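Local structure of molybdopterin-guanine dinucleotide biosynthesis protein B (4OYH) at residues A[24-29]-A[161-166]; A[72-77]-A[81-86]. The protein binds GTP, probably hydrolyses it weakly, and may act as an adapter in the making and use of the molybdopterin guanine dinucleotide cofactor. The protein carries 2 engineered substitutions. All coordinates share one frame; numbering follows the deposited sequence.

Overall arrangement
Contact 1 packs helix 24-29 against helix 161-166 over the parallel sheet of the nucleotide-binding core. Contact 2 joins the two strands of a hairpin, 72-77 and 81-86, that stands apart from that sheet, on the opposite side of the chain's centre from contact 1. Their centres are 30 Å apart and their nearest atoms about 17 Å apart. They use different elements, although the hairpin lies in the sequence enclosed by contact 1. Both bury most of their touching residues, but by different means. Contact 1 is a small apolar meeting of side chains, whereas contact 2 is ruled by backbone hydrogen bonds. Each also reaches the second subunit, contact 2 through a sheet continued across the interface.

Contact 1: A[24-29]-A[161-166]; sequences TTFIER and PVAVDL. Engineered in segment 161-166: Leu166 (natural residue Phe). With SO4 (sulfate ion), chain F.
The helix that follows the P-loop meets the C-terminal helix here, and Phe26 and Val164 carry most of the link. A chi1 of -171° swings the Phe26 ring off helix 24-29, CG opposite the backbone N, and across to helix 161-166. Its CZ comes edge-on to the backbone, 3.8 Å from Ala163 O. Neighbouring CE1 lies 3.9 Å from Val164 CG1, the methyl approaching the ring obliquely, and 4.3 Å from Ala163 CB. Val164 CG1 also rests 4.2 Å from Arg29 CB, so this one methyl touches two side chains a turn apart on the helix. The segment axes, 10.2 Å apart, cross at -68°, and the shared surface is small. Beneath, Phe26 also packs on Val15 and Ile140 of the parallel sheet. Without the ring, as with an alanine here, Val164 and Ala163 would probably lose their aromatic partner, and a gap is likely to open between helices and sheet. At the other end, Thr24 N makes a weak and doubtful hydrogen bond to the sulfate, which the amides of Asn20, Gly22 and Lys23 also hold. That anion, gripped by backbone amides at a helix start, is consistent with the Walker A site of a P-loop NTPase.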
# COMPACT_ATOMS: atom_id res chain seq x y z
N THR A 24 6.61 2.74 19.78
CA THR A 24 5.93 3.64 18.82
C THR A 24 6.01 5.11 19.24
O THR A 24 6.03 6.00 18.39
CB THR A 24 4.46 3.23 18.51
OG1 THR A 24 3.55 4.26 18.92
CG2 THR A 24 4.07 1.92 19.14
N THR A 25 6.17 5.39 20.53
CA THR A 25 6.44 6.76 20.98
C THR A 25 7.80 7.21 20.52
O THR A 25 7.96 8.28 20.01
CB THR A 25 6.34 6.90 22.50
OG1 THR A 25 5.00 7.28 22.83
CG2 THR A 25 7.25 7.98 23.02
N PHE A 26 8.81 6.39 20.75
CA PHE A 26 10.12 6.69 20.24
C PHE A 26 10.11 6.98 18.72
O PHE A 26 10.59 8.02 18.29
CB PHE A 26 11.05 5.53 20.56
CG PHE A 26 12.44 5.81 20.28
CD1 PHE A 26 13.03 6.95 20.76
CD2 PHE A 26 13.20 4.92 19.52
CE1 PHE A 26 14.36 7.22 20.46
CE2 PHE A 26 14.51 5.17 19.25
CZ PHE A 26 15.10 6.31 19.71
N ILE A 27 9.51 6.08 17.95
CA ILE A 27 9.35 6.25 16.50
C ILE A 27 8.62 7.55 16.16
O ILE A 27 9.02 8.30 15.27
CB ILE A 27 8.63 5.02 15.89
CG1 ILE A 27 9.66 3.89 15.63
CG2 ILE A 27 7.95 5.34 14.56
CD1 ILE A 27 9.19 2.50 16.01
N GLU A 28 7.55 7.81 16.89
CA GLU A 28 6.77 9.02 16.72
C GLU A 28 7.60 10.26 16.85
O GLU A 28 7.55 11.15 16.00
CB GLU A 28 5.68 9.08 17.77
CG GLU A 28 4.33 8.80 17.29
CD GLU A 28 3.35 9.60 18.10
OE1 GLU A 28 3.37 9.44 19.35
OE2 GLU A 28 2.57 10.39 17.50
N ARG A 29 8.33 10.34 17.96
CA ARG A 29 9.30 11.40 18.18
C ARG A 29 10.28 11.54 17.02
O ARG A 29 10.53 12.64 16.54
CB ARG A 29 10.06 11.17 19.46
CG ARG A 29 9.89 12.27 20.48
CD ARG A 29 8.50 12.22 21.13
NE ARG A 29 8.56 12.32 22.59
CZ ARG A 29 9.22 11.48 23.40
NH1 ARG A 29 9.91 10.45 22.90
NH2 ARG A 29 9.20 11.67 24.71
N PRO A 161 16.49 13.20 24.32
CA PRO A 161 16.41 13.69 22.94
C PRO A 161 17.63 13.38 22.09
O PRO A 161 17.54 13.36 20.86
CB PRO A 161 16.30 15.21 23.12
CG PRO A 161 16.94 15.48 24.41
CD PRO A 161 16.55 14.32 25.28
N VAL A 162 18.77 13.18 22.74
CA VAL A 162 19.97 12.78 22.02
C VAL A 162 19.72 11.45 21.30
O VAL A 162 20.19 11.26 20.20
CB VAL A 162 21.18 12.65 22.96
CG1 VAL A 162 22.41 12.21 22.19
CG2 VAL A 162 21.44 13.97 23.64
N ALA A 163 18.95 10.57 21.94
CA ALA A 163 18.68 9.25 21.39
C ALA A 163 17.84 9.35 20.14
O ALA A 163 18.07 8.60 19.22
CB ALA A 163 17.99 8.34 22.42
N VAL A 164 16.88 10.27 20.07
CA VAL A 164 16.19 10.41 18.79
C VAL A 164 17.10 11.13 17.79
O VAL A 164 17.02 10.85 16.59
CB VAL A 164 14.81 11.15 18.88
CG1 VAL A 164 14.21 11.09 20.29
CG2 VAL A 164 14.90 12.54 18.36
N ASP A 165 17.97 12.01 18.27
CA ASP A 165 18.93 12.73 17.41
C ASP A 165 19.99 11.76 16.88
O ASP A 165 20.50 11.92 15.76
CB ASP A 165 19.62 13.89 18.16
CG ASP A 165 18.73 15.15 18.30
OD1 ASP A 165 17.70 15.27 17.61
OD2 ASP A 165 19.09 16.04 19.11
N LEU A 166 20.32 10.75 17.68
CA LEU A 166 21.27 9.75 17.26
C LEU A 166 20.66 9.00 16.10
O LEU A 166 21.34 8.66 15.15
CB LEU A 166 21.65 8.82 18.42
CG LEU A 166 22.59 7.65 18.10
CD1 LEU A 166 23.29 7.19 19.34
CD2 LEU A 166 21.87 6.45 17.55
S SO4 F . 5.35 -0.59 22.24
O1 SO4 F . 4.49 -1.78 22.29
O2 SO4 F . 5.12 0.04 20.95
O3 SO4 F . 5.15 0.28 23.39
O4 SO4 F . 6.77 -0.97 22.30

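Contact 2: A[72-77]-A[81-86]; sequences VTAVEG and LQLTAR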
# COMPACT_ATOMS: atom_id res chain seq x y z
N VAL A 72 -3.52 -8.00 -5.07
CA VAL A 72 -2.99 -6.65 -5.04
C VAL A 72 -4.15 -5.70 -5.37
O VAL A 72 -4.63 -5.67 -6.50
CB VAL A 72 -1.85 -6.50 -6.03
CG1 VAL A 72 -1.26 -5.09 -6.04
CG2 VAL A 72 -0.79 -7.55 -5.71
N THR A 73 -4.60 -4.95 -4.37
CA THR A 73 -5.74 -4.02 -4.54
C THR A 73 -5.42 -2.65 -3.92
O THR A 73 -4.69 -2.57 -2.96
CB THR A 73 -7.06 -4.53 -3.86
OG1 THR A 73 -6.91 -4.50 -2.45
CG2 THR A 73 -7.45 -5.94 -4.27
N ALA A 74 -6.02 -1.59 -4.45
CA ALA A 74 -5.73 -0.24 -3.95
C ALA A 74 -6.79 0.83 -4.23
O ALA A 74 -7.64 0.70 -5.15
CB ALA A 74 -4.41 0.23 -4.51
N VAL A 75 -6.75 1.87 -3.40
CA VAL A 75 -7.54 3.08 -3.59
C VAL A 75 -6.64 4.28 -3.65
O VAL A 75 -5.73 4.42 -2.83
CB VAL A 75 -8.55 3.31 -2.48
CG1 VAL A 75 -9.51 4.46 -2.86
CG2 VAL A 75 -9.32 2.08 -2.25
N GLU A 76 -6.88 5.17 -4.60
CA GLU A 76 -6.09 6.40 -4.65
C GLU A 76 -6.97 7.60 -4.86
O GLU A 76 -7.92 7.53 -5.61
CB GLU A 76 -5.03 6.32 -5.74
CG GLU A 76 -3.99 7.48 -5.69
CD GLU A 76 -4.57 8.82 -6.23
OE1 GLU A 76 -5.56 8.77 -7.00
OE2 GLU A 76 -4.04 9.89 -5.87
N GLY A 77 -6.63 8.71 -4.21
CA GLY A 77 -7.36 9.95 -4.44
C GLY A 77 -6.80 11.11 -3.67
O GLY A 77 -6.46 10.96 -2.49
N LEU A 81 -2.29 7.01 -1.73
CA LEU A 81 -2.50 5.65 -2.14
C LEU A 81 -2.68 4.82 -0.90
O LEU A 81 -1.93 4.98 0.06
CB LEU A 81 -1.32 5.16 -2.96
CG LEU A 81 -1.32 3.68 -3.35
CD1 LEU A 81 -2.40 3.40 -4.32
CD2 LEU A 81 0.02 3.31 -3.95
N GLN A 82 -3.72 4.00 -0.89
CA GLN A 82 -3.93 3.00 0.15
C GLN A 82 -3.91 1.67 -0.54
O GLN A 82 -4.76 1.35 -1.37
CB GLN A 82 -5.24 3.22 0.91
CG GLN A 82 -5.08 3.19 2.41
CD GLN A 82 -5.38 4.53 3.09
OE1 GLN A 82 -4.59 5.46 3.04
NE2 GLN A 82 -6.53 4.59 3.77
N LEU A 83 -2.90 0.90 -0.22
CA LEU A 83 -2.60 -0.31 -0.98
C LEU A 83 -2.51 -1.53 -0.06
O LEU A 83 -1.87 -1.49 0.98
CB LEU A 83 -1.29 -0.07 -1.76
CG LEU A 83 -0.61 -1.11 -2.67
CD1 LEU A 83 0.10 -2.11 -1.84
CD2 LEU A 83 -1.52 -1.82 -3.60
N THR A 84 -3.14 -2.61 -0.47
CA THR A 84 -2.98 -3.92 0.16
C THR A 84 -2.44 -4.96 -0.85
O THR A 84 -3.02 -5.17 -1.93
CB THR A 84 -4.32 -4.47 0.71
OG1 THR A 84 -5.20 -4.64 -0.40
CG2 THR A 84 -4.98 -3.50 1.67
N ALA A 85 -1.38 -5.66 -0.49
CA ALA A 85 -0.69 -6.54 -1.43
C ALA A 85 -0.27 -7.85 -0.80
O ALA A 85 0.65 -7.86 -0.02
CB ALA A 85 0.53 -5.86 -2.00
N ARG A 86 -0.95 -8.94 -1.17
CA ARG A 86 -0.62 -10.29 -0.74
C ARG A 86 0.51 -10.93 -1.57
O ARG A 86 0.27 -11.46 -2.64
CB ARG A 86 -1.86 -11.18 -0.84
CG ARG A 86 -2.71 -11.19 0.41
CD ARG A 86 -4.13 -11.78 0.23
NE ARG A 86 -4.89 -11.47 1.45
CZ ARG A 86 -4.66 -12.05 2.63
NH1 ARG A 86 -3.74 -13.00 2.74
NH2 ARG A 86 -5.37 -11.67 3.70
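Thr73 and Thr84 face each other across an antiparallel beta hairpin, in one of the two hydrogen-bonded pairs between 72-77 and 81-86. Thr73 N reaches Thr84 O at 2.9 Å, and Thr84 N returns an almost straight bond (169°) to Thr73 O. Val75 and Gln82 form the second such pair, with Gln82 N 2.8 Å from Val75 O. Between and beyond them, Val72 with Ala85, Ala74 with Leu83 and Glu76 with Leu81 are non-hydrogen-bonded pairs.

The tight side is the mostly apolar face of Val72, Ala74, Leu81, Leu83 and Ala85, which Glu76 shares with its carboxylate led away from 81-86. Ala74 is its middle: its CB sits 3.8 Å from Leu81 CD1 and 3.7 Å from Leu83 CD2, a small residue clasped by two leucine methyls. In Leu83, with CD1 at chi2 -77°, the other methyl, CD2, is placed against the partner strand, 3.3 Å from Thr73 O, and also meets Val72 CG1 at 4.1 Å. Tyr98 and Leu97 of the second subunit pack on Ala74 and Leu81, closing over this face.

The other face, bearing Thr73, Val75, Gln82 and Thr84, is more polar, and at its Val75-Gln82 end looser. Gln82 is exposed, its chain leading away from Val75, and it packs against Thr84 of the second subunit, whose own Gln82 meets this Thr84 in return. The hairpin pairs in parallel with a strand of that subunit, so the sheet continues through the dimer interface. Thr73 OG1 is hydrogen-bonded to Asp63 OD1, which fixes the threonine's hydroxyl from outside the hairpin. Thr84 OG1 adds a weak bond to Thr73 O, which therefore receives both the amide and the hydroxyl of Thr84, while the two hydroxyl oxygens, Thr73 OG1 and Thr84 OG1, stand 2.7 Å apart.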